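Local atomic coordinates of aldose 1-epimerase (Caenorhabditis elegans, PDB entry 1LUR), a protein that probably catalyses the interconversion of the alpha and beta anomers of aldose sugars such as galactose. Residues A173-D178 against I265-T270; A184-E189 against L256-E261; I276-S281 against L300-Q305. All blocks are in the same frame, centred on the assembly; numbering follows the deposited sequence.

Contact 1 (A173-D178 against I265-T270); sequences AYWNLD and IELSIT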
loop_
_atom_site.group_PDB
_atom_site.type_symbol
_atom_site.label_atom_id
_atom_site.label_comp_id
_atom_site.label_asym_id
_atom_site.label_seq_id
_atom_site.Cartn_x
_atom_site.Cartn_y
_atom_site.Cartn_z
ATOM N N ALA A 173 -3.106 -2.050 -2.073
ATOM C CA ALA A 173 -4.258 -2.945 -2.159
ATOM C C ALA A 173 -5.381 -2.472 -1.237
ATOM O O ALA A 173 -5.135 -2.075 -0.100
ATOM C CB ALA A 173 -3.846 -4.365 -1.790
ATOM N N TYR A 174 -6.609 -2.499 -1.748
ATOM C CA TYR A 174 -7.792 -2.090 -0.994
ATOM C C TYR A 174 -8.380 -3.388 -0.442
ATOM O O TYR A 174 -8.717 -4.288 -1.214
ATOM C CB TYR A 174 -8.827 -1.428 -1.907
ATOM C CG TYR A 174 -8.500 -0.025 -2.382
ATOM C CD1 TYR A 174 -7.458 0.214 -3.284
ATOM C CD2 TYR A 174 -9.278 1.059 -1.977
ATOM C CE1 TYR A 174 -7.211 1.502 -3.773
ATOM C CE2 TYR A 174 -9.038 2.344 -2.457
ATOM C CZ TYR A 174 -8.008 2.561 -3.353
ATOM O OH TYR A 174 -7.786 3.839 -3.821
ATOM N N TRP A 175 -8.519 -3.479 0.877
ATOM C CA TRP A 175 -9.058 -4.685 1.495
ATOM C C TRP A 175 -10.511 -4.662 1.962
ATOM O O TRP A 175 -10.995 -3.677 2.514
ATOM C CB TRP A 175 -8.170 -5.099 2.670
ATOM C CG TRP A 175 -6.732 -5.262 2.306
ATOM C CD1 TRP A 175 -5.777 -4.285 2.275
ATOM C CD2 TRP A 175 -6.080 -6.472 1.895
ATOM N NE1 TRP A 175 -4.573 -4.811 1.872
ATOM C CE2 TRP A 175 -4.730 -6.151 1.631
ATOM C CE3 TRP A 175 -6.507 -7.796 1.720
ATOM C CZ2 TRP A 175 -3.801 -7.107 1.204
ATOM C CZ3 TRP A 175 -5.583 -8.746 1.296
ATOM C CH2 TRP A 175 -4.246 -8.393 1.043
ATOM N N ASN A 176 -11.182 -5.786 1.731
ATOM C CA ASN A 176 -12.579 -6.011 2.092
ATOM C C ASN A 176 -12.610 -7.527 2.258
ATOM O O ASN A 176 -12.493 -8.268 1.283
ATOM C CB ASN A 176 -13.518 -5.578 0.963
ATOM C CG ASN A 176 -14.977 -5.817 1.300
ATOM O OD1 ASN A 176 -15.385 -6.949 1.567
ATOM N ND2 ASN A 176 -15.770 -4.752 1.296
ATOM N N LEU A 177 -12.761 -7.980 3.497
ATOM C CA LEU A 177 -12.787 -9.405 3.805
ATOM C C LEU A 177 -14.091 -10.198 3.693
ATOM O O LEU A 177 -14.058 -11.425 3.776
ATOM C CB LEU A 177 -12.207 -9.605 5.208
ATOM C CG LEU A 177 -10.970 -8.756 5.531
ATOM C CD1 LEU A 177 -10.492 -9.054 6.949
ATOM C CD2 LEU A 177 -9.867 -9.046 4.524
ATOM N N ASP A 178 -15.232 -9.538 3.500
ATOM C CA ASP A 178 -16.488 -10.290 3.400
ATOM C C ASP A 178 -17.428 -9.920 2.260
ATOM O O ASP A 178 -18.510 -10.500 2.132
ATOM C CB ASP A 178 -17.257 -10.204 4.722
ATOM C CG ASP A 178 -17.551 -8.776 5.134
ATOM O OD1 ASP A 178 -17.945 -7.975 4.262
ATOM O OD2 ASP A 178 -17.400 -8.456 6.330
ATOM N N ILE A 265 -12.967 -14.018 8.556
ATOM C CA ILE A 265 -11.611 -13.892 8.030
ATOM C C ILE A 265 -10.853 -12.779 8.744
ATOM O O ILE A 265 -11.383 -11.689 8.974
ATOM C CB ILE A 265 -11.612 -13.594 6.511
ATOM C CG1 ILE A 265 -12.164 -14.799 5.744
ATOM C CG2 ILE A 265 -10.196 -13.266 6.037
ATOM C CD1 ILE A 265 -12.265 -14.577 4.255
ATOM N N GLU A 266 -9.607 -13.062 9.100
ATOM C CA GLU A 266 -8.783 -12.083 9.786
ATOM C C GLU A 266 -7.468 -11.888 9.044
ATOM O O GLU A 266 -6.953 -12.812 8.412
ATOM C CB GLU A 266 -8.521 -12.537 11.221
ATOM C CG GLU A 266 -7.585 -11.642 12.006
ATOM C CD GLU A 266 -7.579 -11.975 13.484
ATOM O OE1 GLU A 266 -6.718 -11.444 14.218
ATOM O OE2 GLU A 266 -8.446 -12.766 13.915
ATOM N N LEU A 267 -6.948 -10.668 9.111
ATOM C CA LEU A 267 -5.696 -10.303 8.462
ATOM C C LEU A 267 -4.816 -9.610 9.489
ATOM O O LEU A 267 -5.255 -8.670 10.151
ATOM C CB LEU A 267 -5.961 -9.347 7.295
ATOM C CG LEU A 267 -4.764 -8.534 6.793
ATOM C CD1 LEU A 267 -3.732 -9.484 6.206
ATOM C CD2 LEU A 267 -5.204 -7.513 5.752
ATOM N N SER A 268 -3.584 -10.084 9.641
ATOM C CA SER A 268 -2.656 -9.489 10.591
ATOM C C SER A 268 -1.443 -9.069 9.775
ATOM O O SER A 268 -1.056 -9.756 8.828
ATOM C CB SER A 268 -2.239 -10.498 11.666
ATOM O OG SER A 268 -1.366 -11.479 11.138
ATOM N N ILE A 269 -0.844 -7.946 10.142
ATOM C CA ILE A 269 0.321 -7.447 9.422
ATOM C C ILE A 269 1.508 -7.068 10.295
ATOM O O ILE A 269 1.356 -6.582 11.413
ATOM C CB ILE A 269 -0.055 -6.191 8.586
ATOM C CG1 ILE A 269 -1.046 -6.572 7.490
ATOM C CG2 ILE A 269 1.199 -5.546 8.001
ATOM C CD1 ILE A 269 -1.570 -5.377 6.704
ATOM N N THR A 270 2.697 -7.311 9.763
ATOM C CA THR A 270 3.937 -6.991 10.443
ATOM C C THR A 270 4.755 -6.417 9.290
ATOM O O THR A 270 4.728 -6.942 8.176
ATOM C CB THR A 270 4.628 -8.228 11.053
ATOM O OG1 THR A 270 5.727 -7.792 11.861
ATOM C CG2 THR A 270 5.148 -9.161 9.978
#
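Trp175 and Leu267 meet at about a right angle, the leucine presenting a single methyl group to the broad side of the indole. That methyl, CD2, sits 4.3 Å from the centroid of the six-membered ring of Trp175 and only 18° off its normal, a CH-pi contact made squarely over the face. The torsions set this up from both ends: Leu267 places CG opposite its own backbone N (chi1 161°), while Trp175 swings its ring to the side of its backbone N (chi1 -54°). Its indole also meets the ring of Tyr333 from strand 327-337 and touches Ile302, so aromatic and aliphatic neighbours share in packing the tryptophan.

Further along, Leu177 and Ile265 approach in a reciprocal way, each sending a delta methyl to the main chain of the other. Leu177 CD1 lies 3.4 Å from Ile265 O, and Ile265 CD1 lies 3.7 Å from Leu177 O, an oxygen that is also hydrogen-bonded to Ser263 OG. Between these two reaches the side chains close up at their bases, with the CB atoms of Leu177 and Ile265 4.2 Å apart. The Leu177-Ile265 half of the contact is thus van der Waals packing, beside the CH-pi contact of Trp175. Nearby, the turn after Trp175 is braced by the amide of Asn176, whose OD1 accepts from Gly179 N and, weakly, from Asp178 N (3.2 Å), while ND2 is held by Lys298 O and Ser180 O.

Strand 170-175 belongs to one antiparallel sheet and strand 265-271 to another; Trp175, at the end of the first, and Leu177, in the turn just beyond it, pack on the inner side of the second. Such packing of one sheet on another is characteristic of a beta-sandwich, here the large one of the galactose mutarotase fold.

Contact 2 (A184-E189 against L256-E261); sequences AEHFLE and LRFWSE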
loop_
_atom_site.group_PDB
_atom_site.type_symbol
_atom_site.label_atom_id
_atom_site.label_comp_id
_atom_site.label_asym_id
_atom_site.label_seq_id
_atom_site.Cartn_x
_atom_site.Cartn_y
_atom_site.Cartn_z
ATOM N N ALA A 184 -17.461 -0.615 7.282
ATOM C CA ALA A 184 -17.785 0.071 8.527
ATOM C C ALA A 184 -17.862 -0.900 9.701
ATOM O O ALA A 184 -17.465 -0.569 10.821
ATOM C CB ALA A 184 -19.107 0.811 8.382
ATOM N N GLU A 185 -18.361 -2.104 9.438
ATOM C CA GLU A 185 -18.490 -3.120 10.480
ATOM C C GLU A 185 -17.201 -3.882 10.785
ATOM O O GLU A 185 -17.092 -4.526 11.831
ATOM C CB GLU A 185 -19.604 -4.101 10.107
ATOM C CG GLU A 185 -20.980 -3.450 10.015
ATOM C CD GLU A 185 -21.463 -2.913 11.354
ATOM O OE1 GLU A 185 -21.718 -3.728 12.267
ATOM O OE2 GLU A 185 -21.582 -1.676 11.495
ATOM N N HIS A 186 -16.226 -3.815 9.883
ATOM C CA HIS A 186 -14.963 -4.511 10.103
ATOM C C HIS A 186 -14.291 -3.988 11.365
ATOM O O HIS A 186 -14.433 -2.816 11.716
ATOM C CB HIS A 186 -14.014 -4.302 8.924
ATOM C CG HIS A 186 -14.315 -5.159 7.738
ATOM N ND1 HIS A 186 -15.512 -5.099 7.060
ATOM C CD2 HIS A 186 -13.560 -6.079 7.092
ATOM C CE1 HIS A 186 -15.482 -5.943 6.044
ATOM N NE2 HIS A 186 -14.309 -6.549 6.040
ATOM N N PHE A 187 -13.561 -4.862 12.048
ATOM C CA PHE A 187 -12.867 -4.472 13.263
ATOM C C PHE A 187 -11.413 -4.222 12.907
ATOM O O PHE A 187 -10.852 -4.899 12.042
ATOM C CB PHE A 187 -12.936 -5.577 14.316
ATOM C CG PHE A 187 -14.240 -5.639 15.057
ATOM C CD1 PHE A 187 -15.403 -6.062 14.422
ATOM C CD2 PHE A 187 -14.301 -5.284 16.399
ATOM C CE1 PHE A 187 -16.607 -6.134 15.116
ATOM C CE2 PHE A 187 -15.499 -5.352 17.102
ATOM C CZ PHE A 187 -16.654 -5.780 16.458
ATOM N N LEU A 188 -10.804 -3.249 13.570
ATOM C CA LEU A 188 -9.413 -2.926 13.311
ATOM C C LEU A 188 -8.697 -2.639 14.618
ATOM O O LEU A 188 -9.222 -1.940 15.486
ATOM C CB LEU A 188 -9.314 -1.709 12.385
ATOM C CG LEU A 188 -7.925 -1.297 11.887
ATOM C CD1 LEU A 188 -7.303 -2.426 11.067
ATOM C CD2 LEU A 188 -8.051 -0.034 11.041
ATOM N N GLU A 189 -7.502 -3.197 14.759
ATOM C CA GLU A 189 -6.700 -3.004 15.956
ATOM C C GLU A 189 -5.270 -2.721 15.522
ATOM O O GLU A 189 -4.676 -3.495 14.768
ATOM C CB GLU A 189 -6.750 -4.250 16.844
ATOM C CG GLU A 189 -5.895 -4.149 18.092
ATOM C CD GLU A 189 -6.388 -5.053 19.207
ATOM O OE1 GLU A 189 -7.485 -4.788 19.745
ATOM O OE2 GLU A 189 -5.684 -6.026 19.543
ATOM N N LEU A 256 -0.858 -4.728 13.194
ATOM C CA LEU A 256 -2.216 -4.470 12.751
ATOM C C LEU A 256 -3.004 -5.755 12.538
ATOM O O LEU A 256 -2.486 -6.733 11.997
ATOM C CB LEU A 256 -2.192 -3.652 11.457
ATOM C CG LEU A 256 -3.511 -3.426 10.712
ATOM C CD1 LEU A 256 -3.378 -2.214 9.802
ATOM C CD2 LEU A 256 -3.875 -4.659 9.897
ATOM N N ARG A 257 -4.261 -5.733 12.969
ATOM C CA ARG A 257 -5.166 -6.871 12.843
ATOM C C ARG A 257 -6.466 -6.307 12.277
ATOM O O ARG A 257 -7.056 -5.392 12.852
ATOM C CB ARG A 257 -5.404 -7.509 14.215
ATOM C CG ARG A 257 -4.110 -7.825 14.965
ATOM C CD ARG A 257 -4.368 -8.184 16.426
ATOM N NE ARG A 257 -3.137 -8.211 17.219
ATOM C CZ ARG A 257 -2.383 -7.143 17.478
ATOM N NH1 ARG A 257 -2.729 -5.950 17.007
ATOM N NH2 ARG A 257 -1.280 -7.265 18.207
ATOM N N PHE A 258 -6.897 -6.849 11.145
ATOM C CA PHE A 258 -8.117 -6.418 10.468
ATOM C C PHE A 258 -8.970 -7.669 10.263
ATOM O O PHE A 258 -8.500 -8.659 9.704
ATOM C CB PHE A 258 -7.726 -5.791 9.123
ATOM C CG PHE A 258 -8.859 -5.136 8.379
ATOM C CD1 PHE A 258 -9.702 -4.226 9.013
ATOM C CD2 PHE A 258 -9.040 -5.380 7.021
ATOM C CE1 PHE A 258 -10.708 -3.569 8.300
ATOM C CE2 PHE A 258 -10.041 -4.730 6.300
ATOM C CZ PHE A 258 -10.877 -3.820 6.942
ATOM N N TRP A 259 -10.220 -7.638 10.714
ATOM C CA TRP A 259 -11.072 -8.810 10.548
ATOM C C TRP A 259 -12.560 -8.511 10.436
ATOM O O TRP A 259 -13.014 -7.397 10.712
ATOM C CB TRP A 259 -10.826 -9.785 11.706
ATOM C CG TRP A 259 -11.330 -9.302 13.039
ATOM C CD1 TRP A 259 -12.572 -9.516 13.575
ATOM C CD2 TRP A 259 -10.614 -8.513 13.998
ATOM N NE1 TRP A 259 -12.669 -8.912 14.806
ATOM C CE2 TRP A 259 -11.482 -8.290 15.090
ATOM C CE3 TRP A 259 -9.322 -7.972 14.039
ATOM C CZ2 TRP A 259 -11.099 -7.548 16.213
ATOM C CZ3 TRP A 259 -8.942 -7.233 15.159
ATOM C CH2 TRP A 259 -9.829 -7.030 16.230
ATOM N N SER A 260 -13.308 -9.533 10.032
ATOM C CA SER A 260 -14.754 -9.445 9.866
ATOM C C SER A 260 -15.439 -10.604 10.589
ATOM O O SER A 260 -15.233 -11.767 10.235
ATOM C CB SER A 260 -15.107 -9.500 8.378
ATOM O OG SER A 260 -16.463 -9.866 8.191
ATOM N N GLU A 261 -16.244 -10.293 11.604
ATOM C CA GLU A 261 -16.941 -11.341 12.347
ATOM C C GLU A 261 -17.871 -12.064 11.386
ATOM O O GLU A 261 -18.186 -13.241 11.573
ATOM C CB GLU A 261 -17.743 -10.747 13.510
ATOM C CG GLU A 261 -16.879 -10.102 14.585
ATOM C CD GLU A 261 -17.693 -9.461 15.694
ATOM O OE1 GLU A 261 -18.685 -8.768 15.381
ATOM O OE2 GLU A 261 -17.330 -9.633 16.879
#
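Phe187 and Trp259 form a hydrogen-bonded pair in an antiparallel strand pairing, strand 256-259 running against the start of strand 187-192 within the nine-stranded sheet of the sandwich. Phe187 N donates to Trp259 O at 2.9 Å, and Trp259 N returns a bond to Phe187 O at 3.1 Å. Glu189 and Arg257 repeat the exchange, Glu189 N to Arg257 O and Arg257 N to Glu189 O, so the main-chain donors and acceptors of both pairs are matched across the strands. Between them, the CA of Leu188 directs its hydrogen at Arg257 O, which thus receives a second, softer contact.

The five-membered ring of Trp259 lies nearly parallel to the phenyl of Phe187 (14°) but slid aside, so that the two barely overlap, while Glu189 CB comes to the edge of the indole. With an alanine here in place of Trp259, the phenyl of Phe187 would probably lose the indole lying alongside it, and Glu189 CB the ring edge it meets, leaving the phenyl freer to turn.

The charged end of Arg257 has its main partner in Glu191, a salt bridge through NH1. Glu189 adds only a long one, OE2 standing 3.9 Å from NH1 over a face of the guanidinium, where no N-H points at it. On the Phe258 side, His186 NE2 is weakly bonded to Leu177 N, and Ser260 OG is satisfied by Asp178 OD2 and Ser263 N. Ser260 CB, meanwhile, rests over the imidazole of His186, 4.1 Å from its centroid.

Contact 3 (I276-S281 against L300-Q305); sequences IHLYAS and LAIEPQ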
loop_
_atom_site.group_PDB
_atom_site.type_symbol
_atom_site.label_atom_id
_atom_site.label_comp_id
_atom_site.label_asym_id
_atom_site.label_seq_id
_atom_site.Cartn_x
_atom_site.Cartn_y
_atom_site.Cartn_z
ATOM N N ILE A 276 1.827 2.943 8.688
ATOM C CA ILE A 276 0.874 2.250 7.851
ATOM C C ILE A 276 -0.203 3.263 7.519
ATOM O O ILE A 276 -0.916 3.739 8.407
ATOM C CB ILE A 276 0.220 1.048 8.554
ATOM C CG1 ILE A 276 1.269 -0.028 8.844
ATOM C CG2 ILE A 276 -0.902 0.510 7.690
ATOM C CD1 ILE A 276 0.703 -1.297 9.472
ATOM N N HIS A 277 -0.307 3.611 6.244
ATOM C CA HIS A 277 -1.308 4.573 5.818
ATOM C C HIS A 277 -2.632 3.861 5.601
ATOM O O HIS A 277 -2.715 2.914 4.815
ATOM C CB HIS A 277 -0.893 5.257 4.517
ATOM C CG HIS A 277 -1.826 6.344 4.092
ATOM N ND1 HIS A 277 -1.812 7.600 4.660
ATOM C CD2 HIS A 277 -2.832 6.353 3.185
ATOM C CE1 HIS A 277 -2.767 8.336 4.120
ATOM N NE2 HIS A 277 -3.402 7.602 3.223
ATOM N N LEU A 278 -3.663 4.324 6.300
ATOM C CA LEU A 278 -4.991 3.746 6.200
ATOM C C LEU A 278 -5.913 4.699 5.452
ATOM O O LEU A 278 -6.047 5.862 5.829
ATOM C CB LEU A 278 -5.564 3.492 7.598
ATOM C CG LEU A 278 -4.703 2.674 8.565
ATOM C CD1 LEU A 278 -5.334 2.670 9.951
ATOM C CD2 LEU A 278 -4.552 1.256 8.030
ATOM N N TYR A 279 -6.532 4.205 4.388
ATOM C CA TYR A 279 -7.447 5.008 3.587
ATOM C C TYR A 279 -8.789 4.282 3.511
ATOM O O TYR A 279 -8.901 3.219 2.896
ATOM C CB TYR A 279 -6.876 5.233 2.184
ATOM C CG TYR A 279 -7.842 5.885 1.223
ATOM C CD1 TYR A 279 -8.502 7.066 1.556
ATOM C CD2 TYR A 279 -8.093 5.322 -0.027
ATOM C CE1 TYR A 279 -9.391 7.670 0.663
ATOM C CE2 TYR A 279 -8.978 5.914 -0.920
ATOM C CZ TYR A 279 -9.622 7.087 -0.570
ATOM O OH TYR A 279 -10.499 7.668 -1.455
ATOM N N ALA A 280 -9.803 4.873 4.138
ATOM C CA ALA A 280 -11.145 4.303 4.168
ATOM C C ALA A 280 -11.908 4.279 2.846
ATOM O O ALA A 280 -13.123 4.067 2.837
ATOM C CB ALA A 280 -11.978 5.006 5.238
ATOM N N SER A 281 -11.215 4.513 1.737
ATOM C CA SER A 281 -11.858 4.496 0.426
ATOM C C SER A 281 -13.051 5.452 0.269
ATOM O O SER A 281 -14.017 5.148 -0.431
ATOM C CB SER A 281 -12.293 3.054 0.126
ATOM O OG SER A 281 -12.985 2.947 -1.104
ATOM N N LEU A 300 -10.720 -0.934 2.680
ATOM C CA LEU A 300 -9.725 -0.276 3.502
ATOM C C LEU A 300 -8.361 -0.450 2.855
ATOM O O LEU A 300 -7.833 -1.563 2.796
ATOM C CB LEU A 300 -9.696 -0.879 4.905
ATOM C CG LEU A 300 -8.642 -0.290 5.849
ATOM C CD1 LEU A 300 -9.005 1.148 6.179
ATOM C CD2 LEU A 300 -8.558 -1.115 7.122
ATOM N N ALA A 301 -7.804 0.646 2.348
ATOM C CA ALA A 301 -6.495 0.593 1.717
ATOM C C ALA A 301 -5.499 0.550 2.861
ATOM O O ALA A 301 -5.538 1.388 3.758
ATOM C CB ALA A 301 -6.264 1.827 0.855
ATOM N N ILE A 302 -4.627 -0.449 2.843
ATOM C CA ILE A 302 -3.621 -0.603 3.881
ATOM C C ILE A 302 -2.284 -0.451 3.170
ATOM O O ILE A 302 -1.898 -1.301 2.364
ATOM C CB ILE A 302 -3.743 -1.986 4.557
ATOM C CG1 ILE A 302 -5.137 -2.123 5.182
ATOM C CG2 ILE A 302 -2.676 -2.141 5.618
ATOM C CD1 ILE A 302 -5.377 -3.437 5.925
ATOM N N GLU A 303 -1.588 0.639 3.471
ATOM C CA GLU A 303 -0.301 0.926 2.850
ATOM C C GLU A 303 0.882 1.115 3.790
ATOM O O GLU A 303 1.112 2.217 4.296
ATOM C CB GLU A 303 -0.453 2.180 1.979
ATOM C CG GLU A 303 -1.869 2.366 1.445
ATOM C CD GLU A 303 -2.102 3.703 0.752
ATOM O OE1 GLU A 303 -3.270 4.136 0.692
ATOM O OE2 GLU A 303 -1.135 4.317 0.260
ATOM N N PRO A 304 1.638 0.033 4.054
ATOM C CA PRO A 304 2.811 0.110 4.932
ATOM C C PRO A 304 3.794 0.978 4.153
ATOM O O PRO A 304 4.059 0.701 2.988
ATOM C CB PRO A 304 3.265 -1.340 5.025
ATOM C CG PRO A 304 1.961 -2.095 4.936
ATOM C CD PRO A 304 1.253 -1.369 3.812
ATOM N N GLN A 305 4.342 2.009 4.780
ATOM C CA GLN A 305 5.276 2.889 4.067
ATOM C C GLN A 305 6.006 3.787 5.051
ATOM O O GLN A 305 5.821 3.674 6.264
ATOM C CB GLN A 305 4.456 3.804 3.147
ATOM C CG GLN A 305 3.485 4.669 3.976
ATOM C CD GLN A 305 2.693 5.699 3.180
ATOM O OE1 GLN A 305 1.888 5.354 2.318
ATOM N NE2 GLN A 305 2.911 6.977 3.487
#
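Ile276 and Ile302 lie side by side and point the same way, their CG2 methyls 3.8 Å apart. Leu278 widens this apolar patch more loosely, with CB 4.4 Å from Leu300 CD1 and CD2 near Ile302 CG1. Leu188 and Met190 of strand 187-192 pack against it from the other sheet.

Beneath the side chains, two hydrogen-bonded pairs stitch the strands together: Tyr279 with Ala301 and His277 with Glu303, each exchanging N-H and C=O in both directions. The bond from His277 N to Glu303 O is short (2.8 Å), yet its donor stands 46° out of the carbonyl plane.

On the opposite face, CB of Tyr279 meets CB of Ala301 at 3.7 Å, and the tyrosine ring then leads away from strand 300-305. Next along this face, His277 and Glu303 run alongside each other. The carboxylate brings OE1 to the imidazole edge, 3.4 Å from His277 CD2, a carbon, while both ring nitrogens are engaged by strand 238-243: ND1 by Asp240 OD1 and NE2 by Asp238 OD1. These two aspartates thereby fix the rotation of the ring.

A sheet with one oily face turned to its partner and the other, bearing His277 and Glu303, turned away from it suits the mutarotase beta-sandwich, and this pair on the far face is consistent with the sugar-binding cleft that lies on this side of the sheet in the family.

How the contacts relate
From the N terminus, the chain lays down 173-178 and then 184-189, and both wait for partners that come much later. Segment 256-261 returns first and closes contact 2 over 66 intervening residues; 265-270 follows at once and closes contact 1 round it, so the smaller loop sits wholly within the larger. Contact 3 opens only afterwards and shuts a short loop of 18 residues, in series with the others and crossing neither. Contact 2 is one strand pairing within the nine-stranded sheet and contact 3 one within the seven-stranded sheet, whereas contact 1 spans the two. Leu300 joins all three, bonding to Trp175 through its backbone and touching Phe258 and Leu188 with its side chain.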